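Local coordinates for probable outer membrane protein (Pseudomonas aeruginosa, PDB 3DWO) that probably carries long-chain fatty acids or other hydrophobic compounds across the outer membrane, as a beta-barrel channel of the FadL family, at residues A[166-180]-A[197-211]. Sequence-based numbering, arbitrary orientation.
Sequences IQRTSGFVSQNLDLY and SNSSALMRVKVDNTS. With C8E ((hydroxyethyloxy)tri(ethyloxy)octane), chain C; C8E ((hydroxyethyloxy)tri(ethyloxy)octane), chain D; C8E ((hydroxyethyloxy)tri(ethyloxy)octane), chain M.
Gly171 and Val207 face each other as a hydrogen-bonded pair midway along two neighbouring antiparallel strands of the FadL-type outer-membrane beta barrel. Backbone bonds run from Gln167–Ser211 to Leu177–Ala201; Thr169 N reaches Asn209 O at 2.7 Å. On the face bearing Val173, Gln175 and Val205, a detergent molecule lies against the strands. The extended Gln175 side chain accepts a hydrogen bond at OE1 from O21 of this detergent (2.9 Å), and Arg372 NH2 is hydrogen-bonded to that same OE1. Nearer the helix, the CG of Leu177 rests on Met203 CB at 3.6 Å, while Met203 CE, carried round by bends at chi2 and chi3, meets the octyl tail of a second detergent. The other face is more polar. Arg168, bent at chi2, brings NH2 within 3.3 Å of Asp208 OD1, a salt bridge whose hydrogen bond is weak, with the guanidinium and carboxylate planes 60° apart. Phe172 lies alongside Arg204, its CZ 4.0 Å from Arg204 CB, and Lys206 folds back to set CE beside CD1 of the ring. Where the strand gives way to helix 179-184, Asp178 is the N-cap, its OD1 accepting from Ala181 N. With CG anti to the backbone N (chi1 -176°), its carboxylate also reaches the loop leading into strand 201-220, where OD2 takes Ser197 N at 2.7 Å on the syn side but tilted out of the carboxylate plane. Ser199 OG accepts an almost straight bond from Tyr180 N (3.0 Å, 175°).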
ATOM      1  N   ILE A 166       0.006 -12.537 -11.802  1.00 25.34           N
ATOM      2  CA  ILE A 166       1.002 -11.832 -12.600  1.00 24.54           C
ATOM      3  C   ILE A 166       0.808 -10.391 -12.183  1.00 24.87           C
ATOM      4  O   ILE A 166      -0.221  -9.766 -12.463  1.00 25.16           O
ATOM      5  CB  ILE A 166       0.779 -11.987 -14.109  1.00 23.72           C
ATOM      6  CG1 ILE A 166       0.802 -13.470 -14.484  1.00 25.55           C
ATOM      7  CG2 ILE A 166       1.893 -11.279 -14.861  1.00 22.95           C
ATOM      8  CD1 ILE A 166       2.101 -14.187 -14.104  1.00 26.60           C
ATOM      9  N   GLN A 167       1.820  -9.880 -11.503  1.00 23.65           N
ATOM     10  CA  GLN A 167       1.785  -8.552 -10.937  1.00 24.90           C
ATOM     11  C   GLN A 167       2.614  -7.471 -11.633  1.00 24.41           C
ATOM     12  O   GLN A 167       3.726  -7.706 -12.102  1.00 24.97           O
ATOM     13  CB  GLN A 167       2.192  -8.703  -9.464  1.00 24.39           C
ATOM     14  CG  GLN A 167       2.513  -7.450  -8.746  1.00 27.47           C
ATOM     15  CD  GLN A 167       3.821  -6.864  -9.173  1.00 23.40           C
ATOM     16  OE1 GLN A 167       3.935  -5.655  -9.302  1.00 28.47           O
ATOM     17  NE2 GLN A 167       4.827  -7.712  -9.387  1.00 21.46           N
ATOM     18  N   ARG A 168       2.052  -6.273 -11.685  1.00 24.79           N
ATOM     19  CA  ARG A 168       2.730  -5.131 -12.274  1.00 25.77           C
ATOM     20  C   ARG A 168       2.732  -3.995 -11.252  1.00 23.75           C
ATOM     21  O   ARG A 168       1.680  -3.541 -10.810  1.00 23.25           O
ATOM     22  CB  ARG A 168       2.022  -4.687 -13.554  1.00 28.64           C
ATOM     23  CG  ARG A 168       2.463  -3.321 -14.057  1.00 34.63           C
ATOM     24  CD  ARG A 168       3.907  -3.309 -14.503  1.00 41.73           C
ATOM     25  NE  ARG A 168       4.363  -1.953 -14.795  1.00 48.95           N
ATOM     26  CZ  ARG A 168       3.746  -1.116 -15.625  1.00 51.04           C
ATOM     27  NH1 ARG A 168       2.640  -1.498 -16.251  1.00 53.28           N
ATOM     28  NH2 ARG A 168       4.227   0.107 -15.822  1.00 50.76           N
ATOM     29  N   THR A 169       3.923  -3.551 -10.869  1.00 23.04           N
ATOM     30  CA  THR A 169       4.061  -2.466  -9.902  1.00 22.84           C
ATOM     31  C   THR A 169       4.751  -1.261 -10.514  1.00 22.09           C
ATOM     32  O   THR A 169       5.747  -1.404 -11.214  1.00 22.70           O
ATOM     33  CB  THR A 169       4.921  -2.884  -8.686  1.00 22.48           C
ATOM     34  OG1 THR A 169       4.258  -3.913  -7.947  1.00 24.13           O
ATOM     35  CG2 THR A 169       5.156  -1.691  -7.772  1.00 21.58           C
ATOM     36  N   SER A 170       4.221  -0.075 -10.245  1.00 22.78           N
ATOM     37  CA  SER A 170       4.846   1.151 -10.722  1.00 23.97           C
ATOM     38  C   SER A 170       5.090   1.959  -9.458  1.00 22.33           C
ATOM     39  O   SER A 170       4.260   1.964  -8.554  1.00 23.69           O
ATOM     40  CB  SER A 170       3.922   1.923 -11.663  1.00 25.29           C
ATOM     41  OG  SER A 170       2.913   2.584 -10.933  1.00 32.44           O
ATOM     42  N   GLY A 171       6.236   2.620  -9.385  1.00 21.76           N
ATOM     43  CA  GLY A 171       6.548   3.400  -8.207  1.00 20.67           C
ATOM     44  C   GLY A 171       7.251   4.693  -8.550  1.00 22.42           C
ATOM     45  O   GLY A 171       7.999   4.772  -9.525  1.00 19.73           O
ATOM     46  N   PHE A 172       6.994   5.718  -7.748  1.00 20.52           N
ATOM     47  CA  PHE A 172       7.612   7.014  -7.950  1.00 19.98           C
ATOM     48  C   PHE A 172       7.929   7.670  -6.607  1.00 20.70           C
ATOM     49  O   PHE A 172       7.120   7.632  -5.678  1.00 18.46           O
ATOM     50  CB  PHE A 172       6.693   7.943  -8.742  1.00 22.40           C
ATOM     51  CG  PHE A 172       7.301   9.294  -9.001  1.00 23.10           C
ATOM     52  CD1 PHE A 172       8.149   9.492 -10.092  1.00 22.79           C
ATOM     53  CD2 PHE A 172       7.089  10.347  -8.114  1.00 22.37           C
ATOM     54  CE1 PHE A 172       8.782  10.719 -10.293  1.00 21.87           C
ATOM     55  CE2 PHE A 172       7.714  11.576  -8.305  1.00 22.56           C
ATOM     56  CZ  PHE A 172       8.562  11.764  -9.395  1.00 22.85           C
ATOM     57  N   VAL A 173       9.112   8.269  -6.519  1.00 18.61           N
ATOM     58  CA  VAL A 173       9.546   8.954  -5.312  1.00 19.67           C
ATOM     59  C   VAL A 173      10.340  10.199  -5.687  1.00 20.02           C
ATOM     60  O   VAL A 173      11.227  10.146  -6.544  1.00 20.34           O
ATOM     61  CB  VAL A 173      10.448   8.043  -4.422  1.00 22.33           C
ATOM     62  CG1 VAL A 173      11.405   8.895  -3.596  1.00 25.35           C
ATOM     63  CG2 VAL A 173       9.586   7.211  -3.471  1.00 20.67           C
ATOM     64  N   SER A 174      10.003  11.323  -5.068  1.00 18.00           N
ATOM     65  CA  SER A 174      10.738  12.554  -5.312  1.00 17.64           C
ATOM     66  C   SER A 174      11.102  13.055  -3.922  1.00 17.24           C
ATOM     67  O   SER A 174      10.383  12.803  -2.956  1.00 16.01           O
ATOM     68  CB  SER A 174       9.898  13.588  -6.080  1.00 14.22           C
ATOM     69  OG  SER A 174       8.846  14.102  -5.290  1.00 22.35           O
ATOM     70  N   GLN A 175      12.221  13.757  -3.817  1.00 17.17           N
ATOM     71  CA  GLN A 175      12.682  14.231  -2.526  1.00 20.99           C
ATOM     72  C   GLN A 175      13.754  15.271  -2.808  1.00 20.87           C
ATOM     73  O   GLN A 175      14.474  15.169  -3.802  1.00 20.94           O
ATOM     74  CB  GLN A 175      13.257  13.031  -1.754  1.00 24.41           C
ATOM     75  CG  GLN A 175      13.998  13.320  -0.466  1.00 28.53           C
ATOM     76  CD  GLN A 175      14.428  12.033   0.222  1.00 30.52           C
ATOM     77  OE1 GLN A 175      14.319  10.951  -0.353  1.00 31.78           O
ATOM     78  NE2 GLN A 175      14.921  12.141   1.449  1.00 31.17           N
ATOM     79  N   ASN A 176      13.837  16.283  -1.955  1.00 18.81           N
ATOM     80  CA  ASN A 176      14.836  17.320  -2.141  1.00 18.78           C
ATOM     81  C   ASN A 176      16.190  16.835  -1.655  1.00 20.13           C
ATOM     82  O   ASN A 176      16.274  16.125  -0.648  1.00 19.89           O
ATOM     83  CB  ASN A 176      14.470  18.571  -1.355  1.00 18.75           C
ATOM     84  CG  ASN A 176      15.503  19.671  -1.517  1.00 20.54           C
ATOM     85  OD1 ASN A 176      15.695  20.189  -2.618  1.00 17.57           O
ATOM     86  ND2 ASN A 176      16.180  20.026  -0.423  1.00 18.86           N
ATOM     87  N   LEU A 177      17.242  17.218  -2.374  1.00 18.88           N
ATOM     88  CA  LEU A 177      18.602  16.869  -1.993  1.00 20.01           C
ATOM     89  C   LEU A 177      19.341  18.184  -1.810  1.00 21.37           C
ATOM     90  O   LEU A 177      19.214  19.103  -2.623  1.00 19.57           O
ATOM     91  CB  LEU A 177      19.321  16.067  -3.078  1.00 22.84           C
ATOM     92  CG  LEU A 177      18.766  14.751  -3.616  1.00 28.07           C
ATOM     93  CD1 LEU A 177      19.840  14.129  -4.512  1.00 28.90           C
ATOM     94  CD2 LEU A 177      18.396  13.794  -2.480  1.00 30.72           C
ATOM     95  N   ASP A 178      20.121  18.258  -0.741  1.00 20.79           N
ATOM     96  CA  ASP A 178      20.909  19.438  -0.408  1.00 23.36           C
ATOM     97  C   ASP A 178      22.389  19.002  -0.405  1.00 24.78           C
ATOM     98  O   ASP A 178      22.913  18.583   0.634  1.00 23.56           O
ATOM     99  CB  ASP A 178      20.487  19.916   0.986  1.00 23.63           C
ATOM    100  CG  ASP A 178      21.157  21.192   1.394  1.00 24.71           C
ATOM    101  OD1 ASP A 178      22.212  21.524   0.819  1.00 27.64           O
ATOM    102  OD2 ASP A 178      20.630  21.858   2.309  1.00 28.26           O
ATOM    103  N   LEU A 179      23.052  19.093  -1.559  1.00 24.90           N
ATOM    104  CA  LEU A 179      24.458  18.679  -1.674  1.00 26.83           C
ATOM    105  C   LEU A 179      25.430  19.287  -0.656  1.00 25.59           C
ATOM    106  O   LEU A 179      26.326  18.597  -0.170  1.00 26.24           O
ATOM    107  CB  LEU A 179      25.000  18.950  -3.084  1.00 25.71           C
ATOM    108  CG  LEU A 179      24.375  18.274  -4.307  1.00 28.26           C
ATOM    109  CD1 LEU A 179      25.444  18.151  -5.383  1.00 27.96           C
ATOM    110  CD2 LEU A 179      23.842  16.902  -3.965  1.00 27.28           C
ATOM    111  N   TYR A 180      25.286  20.573  -0.359  1.00 25.41           N
ATOM    112  CA  TYR A 180      26.173  21.201   0.615  1.00 26.12           C
ATOM    113  C   TYR A 180      25.980  20.578   1.997  1.00 24.80           C
ATOM    114  O   TYR A 180      26.952  20.347   2.724  1.00 22.89           O
ATOM    115  CB  TYR A 180      25.915  22.705   0.698  1.00 29.67           C
ATOM    116  CG  TYR A 180      26.759  23.531  -0.242  1.00 32.31           C
ATOM    117  CD1 TYR A 180      28.153  23.448  -0.214  1.00 33.90           C
ATOM    118  CD2 TYR A 180      26.169  24.395  -1.158  1.00 33.01           C
ATOM    119  CE1 TYR A 180      28.937  24.208  -1.076  1.00 34.16           C
ATOM    120  CE2 TYR A 180      26.943  25.159  -2.027  1.00 36.01           C
ATOM    121  CZ  TYR A 180      28.324  25.058  -1.980  1.00 35.98           C
ATOM    122  OH  TYR A 180      29.086  25.796  -2.850  1.00 39.31           O
ATOM    123  N   SER A 197      20.111  24.519   2.694  1.00 27.91           N
ATOM    124  CA  SER A 197      19.159  25.080   1.744  1.00 26.03           C
ATOM    125  C   SER A 197      19.674  26.109   0.738  1.00 25.88           C
ATOM    126  O   SER A 197      18.896  26.909   0.214  1.00 26.16           O
ATOM    127  CB  SER A 197      17.960  25.645   2.510  1.00 26.77           C
ATOM    128  OG  SER A 197      17.289  24.601   3.203  1.00 23.44           O
ATOM    129  N   ASN A 198      20.979  26.100   0.475  1.00 24.17           N
ATOM    130  CA  ASN A 198      21.548  26.993  -0.526  1.00 23.02           C
ATOM    131  C   ASN A 198      21.536  26.181  -1.806  1.00 23.62           C
ATOM    132  O   ASN A 198      21.063  26.646  -2.839  1.00 24.91           O
ATOM    133  CB  ASN A 198      22.972  27.399  -0.165  1.00 23.45           C
ATOM    134  CG  ASN A 198      23.006  28.522   0.836  1.00 22.15           C
ATOM    135  OD1 ASN A 198      22.397  28.435   1.899  1.00 25.51           O
ATOM    136  ND2 ASN A 198      23.711  29.589   0.504  1.00 22.09           N
ATOM    137  N   SER A 199      22.054  24.958  -1.733  1.00 20.13           N
ATOM    138  CA  SER A 199      22.027  24.068  -2.880  1.00 20.09           C
ATOM    139  C   SER A 199      20.722  23.284  -2.721  1.00 21.00           C
ATOM    140  O   SER A 199      20.306  22.982  -1.598  1.00 21.22           O
ATOM    141  CB  SER A 199      23.224  23.107  -2.859  1.00 20.52           C
ATOM    142  OG  SER A 199      23.249  22.337  -1.667  1.00 21.18           O
ATOM    143  N   SER A 200      20.052  22.991  -3.828  1.00 19.72           N
ATOM    144  CA  SER A 200      18.810  22.230  -3.772  1.00 22.72           C
ATOM    145  C   SER A 200      18.402  21.730  -5.147  1.00 23.36           C
ATOM    146  O   SER A 200      18.404  22.481  -6.138  1.00 22.43           O
ATOM    147  CB  SER A 200      17.663  23.058  -3.180  1.00 24.77           C
ATOM    148  OG  SER A 200      17.172  23.992  -4.118  1.00 30.99           O
ATOM    149  N   ALA A 201      18.052  20.454  -5.190  1.00 21.42           N
ATOM    150  CA  ALA A 201      17.630  19.812  -6.419  1.00 22.90           C
ATOM    151  C   ALA A 201      16.605  18.746  -6.049  1.00 22.06           C
ATOM    152  O   ALA A 201      16.702  18.118  -4.991  1.00 20.62           O
ATOM    153  CB  ALA A 201      18.826  19.180  -7.107  1.00 21.00           C
ATOM    154  N   LEU A 202      15.611  18.559  -6.908  1.00 20.94           N
ATOM    155  CA  LEU A 202      14.596  17.556  -6.652  1.00 20.72           C
ATOM    156  C   LEU A 202      15.023  16.235  -7.272  1.00 23.32           C
ATOM    157  O   LEU A 202      15.176  16.121  -8.497  1.00 22.24           O
ATOM    158  CB  LEU A 202      13.254  17.979  -7.242  1.00 21.29           C
ATOM    159  CG  LEU A 202      12.102  17.006  -6.953  1.00 21.63           C
ATOM    160  CD1 LEU A 202      11.712  17.109  -5.485  1.00 21.31           C
ATOM    161  CD2 LEU A 202      10.908  17.330  -7.842  1.00 20.63           C
ATOM    162  N   MET A 203      15.247  15.248  -6.413  1.00 23.53           N
ATOM    163  CA  MET A 203      15.620  13.911  -6.848  1.00 25.99           C
ATOM    164  C   MET A 203      14.308  13.225  -7.231  1.00 25.36           C
ATOM    165  O   MET A 203      13.337  13.299  -6.485  1.00 24.61           O
ATOM    166  CB  MET A 203      16.286  13.165  -5.692  1.00 29.40           C
ATOM    167  CG  MET A 203      16.344  11.670  -5.873  1.00 34.61           C
ATOM    168  SD  MET A 203      17.427  11.212  -7.217  1.00 43.14           S
ATOM    169  CE  MET A 203      18.877  10.705  -6.303  1.00 39.75           C
ATOM    170  N   ARG A 204      14.276  12.578  -8.393  1.00 25.03           N
ATOM    171  CA  ARG A 204      13.071  11.894  -8.870  1.00 24.65           C
ATOM    172  C   ARG A 204      13.387  10.473  -9.316  1.00 23.00           C
ATOM    173  O   ARG A 204      14.266  10.258 -10.145  1.00 21.47           O
ATOM    174  CB  ARG A 204      12.448  12.664 -10.045  1.00 25.81           C
ATOM    175  CG  ARG A 204      12.000  14.080  -9.679  1.00 31.39           C
ATOM    176  CD  ARG A 204      11.288  14.796 -10.830  1.00 31.88           C
ATOM    177  NE  ARG A 204      12.181  15.104 -11.945  1.00 34.26           N
ATOM    178  CZ  ARG A 204      11.899  15.980 -12.910  1.00 35.72           C
ATOM    179  NH1 ARG A 204      10.744  16.639 -12.894  1.00 32.97           N
ATOM    180  NH2 ARG A 204      12.771  16.201 -13.892  1.00 32.93           N
ATOM    181  N   VAL A 205      12.658   9.506  -8.770  1.00 22.29           N
ATOM    182  CA  VAL A 205      12.873   8.107  -9.119  1.00 20.01           C
ATOM    183  C   VAL A 205      11.577   7.510  -9.656  1.00 20.02           C
ATOM    184  O   VAL A 205      10.537   7.558  -8.995  1.00 19.30           O
ATOM    185  CB  VAL A 205      13.337   7.285  -7.883  1.00 19.33           C
ATOM    186  CG1 VAL A 205      13.760   5.885  -8.312  1.00 16.58           C
ATOM    187  CG2 VAL A 205      14.480   8.003  -7.183  1.00 18.84           C
ATOM    188  N   LYS A 206      11.647   6.950 -10.859  1.00 20.36           N
ATOM    189  CA  LYS A 206      10.485   6.345 -11.504  1.00 22.32           C
ATOM    190  C   LYS A 206      10.866   4.928 -11.914  1.00 21.50           C
ATOM    191  O   LYS A 206      11.745   4.731 -12.752  1.00 19.94           O
ATOM    192  CB  LYS A 206      10.084   7.163 -12.736  1.00 24.66           C
ATOM    193  CG  LYS A 206       8.983   6.530 -13.559  1.00 31.17           C
ATOM    194  CD  LYS A 206       7.611   6.899 -13.037  1.00 38.17           C
ATOM    195  CE  LYS A 206       7.200   8.279 -13.536  1.00 42.54           C
ATOM    196  NZ  LYS A 206       7.026   8.302 -15.024  1.00 43.18           N
ATOM    197  N   VAL A 207      10.200   3.943 -11.323  1.00 20.87           N
ATOM    198  CA  VAL A 207      10.508   2.550 -11.603  1.00 21.85           C
ATOM    199  C   VAL A 207       9.250   1.711 -11.753  1.00 24.53           C
ATOM    200  O   VAL A 207       8.182   2.087 -11.272  1.00 23.29           O
ATOM    201  CB  VAL A 207      11.392   1.962 -10.479  1.00 24.47           C
ATOM    202  CG1 VAL A 207      12.762   2.654 -10.483  1.00 21.54           C
ATOM    203  CG2 VAL A 207      10.716   2.171  -9.114  1.00 20.39           C
ATOM    204  N   ASP A 208       9.393   0.567 -12.418  1.00 25.32           N
ATOM    205  CA  ASP A 208       8.274  -0.333 -12.674  1.00 26.75           C
ATOM    206  C   ASP A 208       8.786  -1.768 -12.760  1.00 25.35           C
ATOM    207  O   ASP A 208       9.976  -1.996 -12.972  1.00 23.37           O
ATOM    208  CB  ASP A 208       7.617   0.020 -14.014  1.00 30.99           C
ATOM    209  CG  ASP A 208       7.184   1.476 -14.091  1.00 38.51           C
ATOM    210  OD1 ASP A 208       6.074   1.793 -13.611  1.00 42.46           O
ATOM    211  OD2 ASP A 208       7.952   2.309 -14.629  1.00 41.33           O
ATOM    212  N   ASN A 209       7.878  -2.727 -12.607  1.00 23.45           N
ATOM    213  CA  ASN A 209       8.240  -4.135 -12.704  1.00 24.86           C
ATOM    214  C   ASN A 209       7.033  -5.057 -12.791  1.00 24.34           C
ATOM    215  O   ASN A 209       5.977  -4.788 -12.215  1.00 24.46           O
ATOM    216  CB  ASN A 209       9.097  -4.579 -11.514  1.00 22.48           C
ATOM    217  CG  ASN A 209       9.595  -6.012 -11.667  1.00 23.78           C
ATOM    218  OD1 ASN A 209      10.297  -6.326 -12.623  1.00 22.88           O
ATOM    219  ND2 ASN A 209       9.224  -6.886 -10.732  1.00 22.58           N
ATOM    220  N   THR A 210       7.213  -6.154 -13.513  1.00 23.65           N
ATOM    221  CA  THR A 210       6.178  -7.164 -13.675  1.00 23.99           C
ATOM    222  C   THR A 210       6.812  -8.492 -13.275  1.00 25.81           C
ATOM    223  O   THR A 210       7.870  -8.856 -13.792  1.00 25.90           O
ATOM    224  CB  THR A 210       5.699  -7.251 -15.140  1.00 22.70           C
ATOM    225  OG1 THR A 210       5.140  -5.990 -15.531  1.00 22.19           O
ATOM    226  CG2 THR A 210       4.634  -8.334 -15.292  1.00 21.91           C
ATOM    227  N   SER A 211       6.183  -9.197 -12.341  1.00 26.37           N
ATOM    228  CA  SER A 211       6.696 -10.486 -11.889  1.00 27.86           C
ATOM    229  C   SER A 211       5.553 -11.354 -11.368  1.00 29.06           C
ATOM    230  O   SER A 211       4.489 -10.847 -11.021  1.00 29.62           O
ATOM    231  CB  SER A 211       7.755 -10.290 -10.797  1.00 25.59           C
ATOM    232  OG  SER A 211       7.191  -9.727  -9.629  1.00 26.58           O
TER
HETATM  233  C1  C8E C 453      20.584  10.287  -2.973  1.00 30.17           C
HETATM  234  C2  C8E C 453      21.925  10.480  -2.449  1.00 28.94           C
HETATM  235  C3  C8E C 453      22.484  11.797  -2.717  1.00 28.37           C
HETATM  236  C4  C8E C 453      23.866  11.775  -2.267  1.00 27.65           C
HETATM  237  C5  C8E C 453      24.391  13.157  -2.320  1.00 28.17           C
HETATM  238  C6  C8E C 453      25.721  13.202  -1.767  1.00 28.91           C
HETATM  239  C7  C8E C 453      26.118  14.546  -2.155  1.00 28.97           C
HETATM  240  C8  C8E C 453      27.506  14.741  -1.723  1.00 30.19           C
HETATM  241  O9  C8E C 453      28.303  15.906  -1.818  1.00 34.68           O
HETATM  242  C10 C8E C 453      28.574  16.469  -3.085  1.00 33.99           C
HETATM  243  C11 C8E C 453      29.453  17.641  -2.800  1.00 37.40           C
HETATM  244  O12 C8E C 453      28.825  18.882  -3.145  1.00 42.54           O
HETATM  245  C13 C8E C 453      29.548  20.047  -2.678  1.00 46.98           C
HETATM  246  C14 C8E C 453      29.170  21.537  -2.928  1.00 52.83           C
HETATM  247  O15 C8E C 453      27.976  22.174  -3.483  1.00 54.32           O
HETATM  248  C16 C8E C 453      28.102  22.328  -4.906  1.00 54.57           C
HETATM  249  C17 C8E C 453      28.738  23.651  -5.368  1.00 53.90           C
HETATM  250  O18 C8E C 453      29.480  23.779  -6.600  1.00 53.07           O
HETATM  251  C19 C8E C 453      30.899  23.521  -6.426  1.00 53.49           C
HETATM  252  C20 C8E C 453      31.876  23.187  -7.611  1.00 53.75           C
HETATM  253  O21 C8E C 453      33.112  22.531  -7.305  1.00 54.93           O
HETATM  254  C1  C8E D 454       7.264   4.513   6.544  1.00 50.18           C
HETATM  255  C2  C8E D 454       7.651   4.922   5.198  1.00 50.76           C
HETATM  256  C3  C8E D 454       7.977   3.836   4.284  1.00 49.31           C
HETATM  257  C4  C8E D 454       8.237   4.435   2.986  1.00 50.82           C
HETATM  258  C5  C8E D 454       8.078   3.396   1.938  1.00 50.43           C
HETATM  259  C6  C8E D 454       7.870   4.017   0.643  1.00 51.12           C
HETATM  260  C7  C8E D 454       8.283   2.930  -0.227  1.00 52.35           C
HETATM  261  C8  C8E D 454       7.380   2.875  -1.401  1.00 53.78           C
HETATM  262  O9  C8E D 454       7.760   2.816  -2.769  1.00 51.56           O
HETATM  263  C10 C8E D 454       8.532   3.871  -3.310  1.00 51.76           C
HETATM  264  C11 C8E D 454       8.767   3.507  -4.742  1.00 49.18           C
HETATM  265  O12 C8E D 454      10.043   2.863  -4.899  1.00 48.77           O
HETATM  266  C13 C8E D 454      11.045   3.609  -5.657  1.00 46.07           C
HETATM  267  C14 C8E D 454      11.997   4.711  -5.095  1.00 47.72           C
HETATM  268  O15 C8E D 454      13.444   4.882  -5.185  1.00 48.48           O
HETATM  269  C16 C8E D 454      14.135   4.251  -4.087  1.00 47.91           C
HETATM  270  C17 C8E D 454      14.362   5.158  -2.862  1.00 45.87           C
HETATM  271  O18 C8E D 454      14.249   6.596  -2.907  1.00 46.74           O
HETATM  272  C19 C8E D 454      15.500   7.264  -3.223  1.00 44.79           C
HETATM  273  C20 C8E D 454      16.150   8.358  -2.297  1.00 45.53           C
HETATM  274  O21 C8E D 454      15.870   9.743  -2.551  1.00 42.02           O
HETATM  275  C1  C8E M 463      10.880 -12.302 -13.091  1.00 74.34           C
HETATM  276  C2  C8E M 463       9.637 -11.703 -13.555  1.00 75.10           C
HETATM  277  C3  C8E M 463       9.299 -11.965 -14.938  1.00 75.27           C
HETATM  278  C4  C8E M 463       7.883 -11.681 -15.093  1.00 74.95           C
HETATM  279  C5  C8E M 463       7.366 -12.457 -16.251  1.00 75.44           C
HETATM  280  C6  C8E M 463       6.292 -13.321 -15.816  1.00 76.12           C
HETATM  281  C7  C8E M 463       6.886 -14.619 -16.067  1.00 77.14           C
HETATM  282  C8  C8E M 463       5.788 -15.566 -16.360  1.00 77.49           C
HETATM  283  O9  C8E M 463       5.060 -16.359 -15.435  1.00 77.78           O
HETATM  284  C10 C8E M 463       5.765 -17.315 -14.648  1.00 78.05           C
HETATM  285  C11 C8E M 463       4.721 -17.959 -13.785  1.00 78.05           C
HETATM  286  O12 C8E M 463       3.979 -18.959 -14.514  1.00 77.98           O
HETATM  287  O   HOH W   1      23.016  24.103   1.108  1.00 23.06           O
HETATM  288  O   HOH W   2      17.495  21.940   2.215  1.00 28.42           O